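Local structure of PncC family amidohydrolase (Enterobacter asburiae, 6L19) at residues M141-D146 against V151-H156; S95-D98 against I104-A107; E135-T140 against L159-A164. The protein is a PncC-family amidohydrolase that may deamidate nicotinamide mononucleotide, as active members of the competence/damage-inducible (CinA) family do in pyridine nucleotide recycling. The protein carries 3 engineered substitutions. One frame throughout, in Å; residues are numbered along the deposited sequence. Where two conformers were deposited one is given.

Contact 1 (M141-D146 against V151-H156); sequences MLFSGD and VEKAVH. Engineered in segment 141-146: Met141 (natural residue Val).
Lys153 reaches from helix 147-165 across the ring of Phe143 to the chain that leaves strand 135-142. Its CB sits over one face of the ring, 4.0 Å from the centroid and 25° off the normal, a CH-pi contact shifted toward the rim at Phe143 CD1. With CG anti to the carbonyl carbon (chi1 -69°) and the chain extended from there on, CD still runs beside the ring, 4.0 Å from Phe143 CD1. CE then comes to 3.6 Å from Ser144 O, and the ammonium ends in a short hydrogen bond, Lys153 NZ to Ser144 O at 2.6 Å, with the donor lying 40° out of the carbonyl plane. The OG of Ser144 is also close, 2.8 Å from Lys153 NZ, and a water that accepts from both Lys153 NZ and Ser144 N ties the lysine to the backbone a second time. This is a tight strand-turn-helix connection at the edge of the family's alpha/beta sheet: Asp146 is the N-cap of the helix, only a few residues beyond the strand. Past the lysine, Phe143 presses its CE2 on Ala154, 3.9 Å from CA and 4.1 Å from CB. Val126 and Phe128 of strand 125-132, together with Val150 and Phe157 of the helix, also pack against the Phe143 ring.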
loop_
_atom_site.group_PDB
_atom_site.type_symbol
_atom_site.label_atom_id
_atom_site.label_comp_id
_atom_site.label_asym_id
_atom_site.label_seq_id
_atom_site.Cartn_x
_atom_site.Cartn_y
_atom_site.Cartn_z
ATOM N N MET A 141 -3.905 18.342 10.328
ATOM C CA MET A 141 -5.334 18.586 10.211
ATOM C C MET A 141 -6.044 17.811 11.308
ATOM O O MET A 141 -5.603 16.733 11.710
ATOM C CB MET A 141 -5.881 18.133 8.847
ATOM C CG MET A 141 -5.410 18.938 7.642
ATOM S SD MET A 141 -5.769 20.697 7.646
ATOM C CE MET A 141 -7.353 20.642 6.871
ATOM N N LEU A 142 -7.155 18.352 11.783
ATOM C CA LEU A 142 -8.054 17.598 12.643
ATOM C C LEU A 142 -9.346 17.353 11.871
ATOM O O LEU A 142 -10.048 18.304 11.515
ATOM C CB LEU A 142 -8.313 18.338 13.952
ATOM C CG LEU A 142 -9.343 17.630 14.827
ATOM C CD1 LEU A 142 -8.779 16.318 15.339
ATOM C CD2 LEU A 142 -9.742 18.535 15.985
ATOM N N PHE A 143 -9.637 16.084 11.583
ATOM C CA PHE A 143 -10.800 15.702 10.789
ATOM C C PHE A 143 -11.901 15.166 11.693
ATOM O O PHE A 143 -11.643 14.319 12.557
ATOM C CB PHE A 143 -10.438 14.637 9.754
ATOM C CG PHE A 143 -9.494 15.117 8.688
ATOM C CD1 PHE A 143 -9.873 16.116 7.811
ATOM C CD2 PHE A 143 -8.217 14.570 8.575
ATOM C CE1 PHE A 143 -9.004 16.556 6.816
ATOM C CE2 PHE A 143 -7.332 15.002 7.580
ATOM C CZ PHE A 143 -7.726 15.997 6.699
ATOM N N SER A 144 -13.130 15.626 11.461
ATOM C CA SER A 144 -14.289 15.114 12.184
ATOM C C SER A 144 -14.772 13.793 11.579
ATOM O O SER A 144 -14.531 13.494 10.404
ATOM C CB SER A 144 -15.429 16.136 12.161
ATOM O OG SER A 144 -15.964 16.278 10.846
ATOM N N GLY A 145 -15.458 13.001 12.405
ATOM C CA GLY A 145 -16.187 11.828 11.958
ATOM C C GLY A 145 -15.574 10.542 12.474
ATOM O O GLY A 145 -14.628 10.535 13.267
ATOM N N ASP A 146 -16.129 9.429 12.000
ATOM C CA ASP A 146 -15.593 8.140 12.401
ATOM C C ASP A 146 -14.327 7.831 11.592
ATOM O O ASP A 146 -13.883 8.618 10.751
ATOM C CB ASP A 146 -16.664 7.049 12.290
ATOM C CG ASP A 146 -17.125 6.792 10.862
ATOM O OD1 ASP A 146 -16.446 7.200 9.898
ATOM O OD2 ASP A 146 -18.199 6.163 10.701
ATOM N N VAL A 151 -10.277 8.808 7.248
ATOM C CA VAL A 151 -9.474 8.247 6.170
ATOM C C VAL A 151 -9.869 8.856 4.834
ATOM O O VAL A 151 -9.010 9.261 4.041
ATOM C CB VAL A 151 -9.610 6.715 6.162
ATOM C CG1 VAL A 151 -9.075 6.118 4.847
ATOM C CG2 VAL A 151 -8.911 6.127 7.382
ATOM N N GLU A 152 -11.177 8.944 4.561
ATOM C CA GLU A 152 -11.615 9.495 3.279
ATOM C C GLU A 152 -11.139 10.936 3.112
ATOM O O GLU A 152 -10.648 11.322 2.041
ATOM C CB GLU A 152 -13.148 9.409 3.153
ATOM C CG GLU A 152 -13.679 9.976 1.828
ATOM C CD GLU A 152 -15.214 9.997 1.720
ATOM O OE1 GLU A 152 -15.899 9.192 2.402
ATOM O OE2 GLU A 152 -15.733 10.832 0.937
ATOM N N LYS A 153 -11.265 11.742 4.168
ATOM C CA LYS A 153 -10.856 13.142 4.094
ATOM C C LYS A 153 -9.342 13.286 3.991
ATOM O O LYS A 153 -8.841 14.182 3.289
ATOM C CB LYS A 153 -11.355 13.900 5.327
ATOM C CG LYS A 153 -12.878 14.083 5.401
ATOM C CD LYS A 153 -13.293 14.205 6.882
ATOM C CE LYS A 153 -14.645 14.862 7.036
ATOM N NZ LYS A 153 -14.974 15.158 8.464
ATOM N N ALA A 154 -8.604 12.440 4.719
ATOM C CA ALA A 154 -7.142 12.460 4.652
ATOM C C ALA A 154 -6.654 12.139 3.245
ATOM O O ALA A 154 -5.763 12.819 2.721
ATOM C CB ALA A 154 -6.554 11.468 5.664
ATOM N N VAL A 155 -7.241 11.119 2.606
ATOM C CA VAL A 155 -6.871 10.796 1.229
ATOM C C VAL A 155 -7.149 11.987 0.313
ATOM O O VAL A 155 -6.313 12.378 -0.509
ATOM C CB VAL A 155 -7.619 9.539 0.742
ATOM C CG1 VAL A 155 -7.463 9.377 -0.771
ATOM C CG2 VAL A 155 -7.163 8.285 1.477
ATOM N N HIS A 156 -8.342 12.566 0.428
ATOM C CA HIS A 156 -8.707 13.687 -0.435
ATOM C C HIS A 156 -7.774 14.874 -0.212
ATOM O O HIS A 156 -7.324 15.518 -1.169
ATOM C CB HIS A 156 -10.168 14.077 -0.152
ATOM C CG HIS A 156 -10.749 15.042 -1.133
ATOM N ND1 HIS A 156 -10.562 16.407 -1.038
ATOM C CD2 HIS A 156 -11.537 14.844 -2.217
ATOM C CE1 HIS A 156 -11.194 17.006 -2.033
ATOM N NE2 HIS A 156 -11.785 16.079 -2.770
HETATM O O HOH W 1 -13.356 17.547 8.977
#

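Contact 2 (S95-D98 against I104-A107); sequences SIRD and ISIA
Arg97, Ser105 and Ile96 make most of this contact, in which helix 86-100 lies against the start of strand 104-110. Arg97 has the most surface buried, and it touches through its aliphatic part: CB rests 3.8 Å from Ser105 OG, and CD comes 4.0 Å from Ile104 N at the beginning of the strand. The chain bends at chi3 (80°), beyond which NH1 makes a weak hydrogen bond to Ala102 O in the connection between the two elements. Ser105 points its short side chain at the helix. Its CB meets the CG2 branch of Ile96 at 3.6 Å, while OG is hydrogen-bonded to Ala93 O, so the buried hydroxyl is satisfied by the helix backbone. Ile96 turns CG2 to the serine and sends CG1 another way, anti to the backbone N (chi1 -166°). At Ser105 the backbones are close, CA of Arg97 and CA of Ser105 being 5.4 Å apart. The strand is central in the mixed sheet, bonded through its backbone to strand 30-35 and strand 125-132; Ile96 also packs on Thr31 and Ala33, whereas Ile104 and Ile106 point away from helix 86-100 and pack on Leu162 of helix 147-165.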
loop_
_atom_site.group_PDB
_atom_site.type_symbol
_atom_site.label_atom_id
_atom_site.label_comp_id
_atom_site.label_asym_id
_atom_site.label_seq_id
_atom_site.Cartn_x
_atom_site.Cartn_y
_atom_site.Cartn_z
ATOM N N SER A 95 12.382 9.026 3.199
ATOM C CA SER A 95 12.814 7.641 3.012
ATOM C C SER A 95 12.076 6.969 1.861
ATOM O O SER A 95 12.701 6.318 1.017
ATOM C CB SER A 95 12.621 6.825 4.289
ATOM O OG SER A 95 13.366 7.398 5.356
ATOM N N ILE A 96 10.740 7.065 1.835
ATOM C CA ILE A 96 10.003 6.371 0.780
ATOM C C ILE A 96 10.377 6.930 -0.590
ATOM O O ILE A 96 10.442 6.186 -1.577
ATOM C CB ILE A 96 8.475 6.434 1.025
ATOM C CG1 ILE A 96 7.754 5.429 0.112
ATOM C CG2 ILE A 96 7.924 7.864 0.789
ATOM C CD1 ILE A 96 8.129 3.954 0.368
ATOM N N ARG A 97 10.640 8.235 -0.677
ATOM C CA ARG A 97 11.104 8.804 -1.939
ATOM C C ARG A 97 12.404 8.149 -2.390
ATOM O O ARG A 97 12.570 7.832 -3.577
ATOM C CB ARG A 97 11.292 10.318 -1.825
ATOM C CG ARG A 97 11.342 10.960 -3.188
ATOM C CD ARG A 97 11.245 12.462 -3.134
ATOM N NE ARG A 97 12.522 13.064 -2.784
ATOM C CZ ARG A 97 13.475 13.391 -3.652
ATOM N NH1 ARG A 97 13.322 13.169 -4.953
ATOM N NH2 ARG A 97 14.588 13.953 -3.206
ATOM N N ASP A 98 13.336 7.925 -1.462
ATOM C CA ASP A 98 14.573 7.249 -1.837
ATOM C C ASP A 98 14.334 5.778 -2.157
ATOM O O ASP A 98 14.882 5.255 -3.137
ATOM C CB ASP A 98 15.614 7.377 -0.731
ATOM C CG ASP A 98 16.929 6.740 -1.118
ATOM O OD1 ASP A 98 17.712 7.385 -1.846
ATOM O OD2 ASP A 98 17.156 5.575 -0.736
ATOM N N ILE A 104 8.563 12.585 -6.164
ATOM C CA ILE A 104 7.608 13.172 -5.228
ATOM C C ILE A 104 7.107 12.071 -4.310
ATOM O O ILE A 104 6.834 10.955 -4.762
ATOM C CB ILE A 104 6.436 13.835 -5.977
ATOM C CG1 ILE A 104 6.945 14.988 -6.838
ATOM C CG2 ILE A 104 5.361 14.333 -5.008
ATOM C CD1 ILE A 104 5.838 15.651 -7.660
ATOM N N SER A 105 7.004 12.375 -3.019
ATOM C CA SER A 105 6.433 11.446 -2.060
ATOM C C SER A 105 5.401 12.150 -1.193
ATOM O O SER A 105 5.492 13.353 -0.941
ATOM C CB SER A 105 7.512 10.810 -1.171
ATOM O OG SER A 105 8.148 11.802 -0.394
ATOM N N ILE A 106 4.406 11.378 -0.757
ATOM C CA ILE A 106 3.420 11.790 0.231
ATOM C C ILE A 106 3.537 10.825 1.393
ATOM O O ILE A 106 3.573 9.609 1.186
ATOM C CB ILE A 106 1.980 11.758 -0.330
ATOM C CG1 ILE A 106 1.858 12.570 -1.620
ATOM C CG2 ILE A 106 0.978 12.254 0.718
ATOM C CD1 ILE A 106 0.502 12.333 -2.351
ATOM N N ALA A 107 3.602 11.354 2.604
ATOM C CA ALA A 107 3.535 10.539 3.806
ATOM C C ALA A 107 2.360 11.015 4.643
ATOM O O ALA A 107 2.130 12.224 4.776
ATOM C CB ALA A 107 4.825 10.624 4.645
#

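Contact 3 (E135-T140 against L159-A164); sequences ETETRT and LAELLA. Engineered in segment 135-140: Glu137 (natural residue Gln).
Glu137 and Glu161 bring two carboxylates together between strand 135-142 and helix 147-165, and no direct hydrogen bond joins the two segments. The like-charge approach is the closest: Glu137 OE2 lies 3.3 Å from Glu161 OE1, two acceptors facing each other with their carboxylate planes 84° apart. Glu137 is an engineered residue, glutamine in the natural protein; its chain is extended, with CG anti to the backbone N (chi1 159°), and runs out to meet Glu161. Glu161 is bent at chi2, and its side chain crosses that of Glu137 at about a right angle. Such closeness would probably raise the pKa of one carboxylate, an effect the nearby arginine would offset. Strand 135-142 is an outermost strand of the mixed sheet within this chain, and the helix after it packs back over one face; the contact lies at the surface. In one of its two conformers Arg139 has NE 3.2 Å from Glu137 OE2, a salt bridge within the strand, the oxygen standing above the guanidinium plane with no N-H aimed at it. Glu161 OE1 is farther from Arg139 NE, 4.2 Å, at most a weak charge attraction. The hydrogen bonds are within the strand or through water: the same conformer donates from Arg139 NH1 to Thr138 O, while a water appears to bridge Glu137 OE1 and Glu161 OE1. Trp130 of strand 125-132 touches both glutamates.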
loop_
_atom_site.group_PDB
_atom_site.type_symbol
_atom_site.label_atom_id
_atom_site.label_comp_id
_atom_site.label_asym_id
_atom_site.label_seq_id
_atom_site.Cartn_x
_atom_site.Cartn_y
_atom_site.Cartn_z
ATOM N N GLU A 135 12.215 19.205 -1.520
ATOM C CA GLU A 135 11.618 20.229 -0.673
ATOM C C GLU A 135 10.318 19.697 -0.074
ATOM O O GLU A 135 9.431 19.241 -0.806
ATOM C CB GLU A 135 11.369 21.520 -1.468
ATOM C CG GLU A 135 12.685 22.188 -1.875
ATOM C CD GLU A 135 12.525 23.407 -2.786
ATOM O OE1 GLU A 135 11.385 23.876 -2.994
ATOM O OE2 GLU A 135 13.561 23.894 -3.294
ATOM N N THR A 136 10.199 19.778 1.247
ATOM C CA THR A 136 9.089 19.175 1.971
ATOM C C THR A 136 8.213 20.253 2.584
ATOM O O THR A 136 8.715 21.195 3.203
ATOM C CB THR A 136 9.600 18.218 3.047
ATOM O OG1 THR A 136 10.497 17.276 2.440
ATOM C CG2 THR A 136 8.445 17.447 3.695
ATOM N N GLU A 137 6.912 20.123 2.371
ATOM C CA GLU A 137 5.877 20.870 3.069
ATOM C C GLU A 137 5.168 19.911 4.020
ATOM O O GLU A 137 4.999 18.729 3.703
ATOM C CB GLU A 137 4.877 21.471 2.060
ATOM C CG GLU A 137 3.501 21.849 2.632
ATOM C CD GLU A 137 2.416 22.136 1.564
ATOM O OE1 GLU A 137 2.682 21.974 0.342
ATOM O OE2 GLU A 137 1.289 22.535 1.965
ATOM N N THR A 138 4.771 20.397 5.192
ATOM C CA THR A 138 4.022 19.570 6.129
ATOM C C THR A 138 2.790 20.327 6.609
ATOM O O THR A 138 2.769 21.566 6.631
ATOM C CB THR A 138 4.853 19.155 7.358
ATOM O OG1 THR A 138 5.256 20.331 8.064
ATOM C CG2 THR A 138 6.095 18.330 6.967
ATOM N N ARG A 139 1.774 19.572 7.019
ATOM C CA ARG A 139 0.602 20.175 7.631
ATOM C C ARG A 139 -0.043 19.176 8.573
ATOM O O ARG A 139 0.121 17.958 8.437
ATOM C CB ARG A 139 -0.411 20.646 6.584
ATOM C CG ARG A 139 -0.356 22.145 6.327
ATOM C CD ARG A 139 -0.349 22.439 4.838
ATOM N NE ARG A 139 -0.070 23.842 4.546
ATOM C CZ ARG A 139 1.125 24.409 4.664
ATOM N NH1 ARG A 139 2.164 23.701 5.075
ATOM N NH2 ARG A 139 1.281 25.692 4.367
ATOM N N THR A 140 -0.785 19.717 9.534
ATOM C CA THR A 140 -1.557 18.930 10.485
ATOM C C THR A 140 -3.021 19.329 10.358
ATOM O O THR A 140 -3.340 20.516 10.260
ATOM C CB THR A 140 -1.064 19.136 11.920
ATOM O OG1 THR A 140 0.314 18.759 12.012
ATOM C CG2 THR A 140 -1.876 18.293 12.894
ATOM N N LEU A 159 -4.206 14.550 -1.696
ATOM C CA LEU A 159 -4.170 14.710 -3.152
ATOM C C LEU A 159 -4.453 16.146 -3.563
ATOM O O LEU A 159 -3.801 16.682 -4.467
ATOM C CB LEU A 159 -5.185 13.769 -3.821
ATOM C CG LEU A 159 -4.926 12.260 -3.670
ATOM C CD1 LEU A 159 -6.149 11.430 -4.072
ATOM C CD2 LEU A 159 -3.702 11.864 -4.522
ATOM N N ALA A 160 -5.440 16.774 -2.924
ATOM C CA ALA A 160 -5.778 18.146 -3.267
ATOM C C ALA A 160 -4.607 19.083 -2.996
ATOM O O ALA A 160 -4.333 19.988 -3.794
ATOM C CB ALA A 160 -7.025 18.582 -2.490
ATOM N N GLU A 161 -3.901 18.881 -1.876
ATOM C CA GLU A 161 -2.764 19.743 -1.558
ATOM C C GLU A 161 -1.610 19.537 -2.533
ATOM O O GLU A 161 -0.933 20.506 -2.901
ATOM C CB GLU A 161 -2.285 19.504 -0.127
ATOM C CG GLU A 161 -3.161 20.160 0.914
ATOM C CD GLU A 161 -3.028 21.680 0.909
ATOM O OE1 GLU A 161 -1.911 22.192 1.146
ATOM O OE2 GLU A 161 -4.046 22.355 0.660
ATOM N N LEU A 162 -1.345 18.294 -2.940
ATOM C CA LEU A 162 -0.302 18.084 -3.942
ATOM C C LEU A 162 -0.683 18.774 -5.243
ATOM O O LEU A 162 0.129 19.488 -5.836
ATOM C CB LEU A 162 -0.049 16.592 -4.181
ATOM C CG LEU A 162 1.008 16.303 -5.258
ATOM C CD1 LEU A 162 2.337 17.071 -4.972
ATOM C CD2 LEU A 162 1.272 14.791 -5.413
ATOM N N LEU A 163 -1.933 18.600 -5.684
ATOM C CA LEU A 163 -2.380 19.263 -6.907
ATOM C C LEU A 163 -2.281 20.782 -6.775
ATOM O O LEU A 163 -1.865 21.468 -7.718
ATOM C CB LEU A 163 -3.809 18.823 -7.248
ATOM C CG LEU A 163 -4.384 19.167 -8.626
ATOM C CD1 LEU A 163 -3.588 18.515 -9.756
ATOM C CD2 LEU A 163 -5.854 18.752 -8.691
ATOM N N ALA A 164 -2.614 21.321 -5.598
ATOM C CA ALA A 164 -2.472 22.758 -5.370
ATOM C C ALA A 164 -1.017 23.204 -5.488
ATOM O O ALA A 164 -0.721 24.234 -6.106
ATOM C CB ALA A 164 -3.018 23.130 -3.996
HETATM O O HOH W 2 0.207 22.813 -0.790
#

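In the fold
Contacts 1 and 3 hold the same pair of elements, strand 135-142 and helix 147-165, at places whose centres are about 15 Å apart: contact 1 where the chain turns from one to the other, contact 3 farther along, across a wider gap. Contact 2 instead joins helix 86-100 to a central strand and is the buried one, mostly apolar, with its hydroxyl bonded to helix backbone. Contact 1 is partly buried and mixes ring packing with a lysine-to-carbonyl bond; contact 3 is at the surface and runs on charge and water. Contacts 2 and 3 touch where helix 147-165 lies on the face of the sheet opposite helix 86-100.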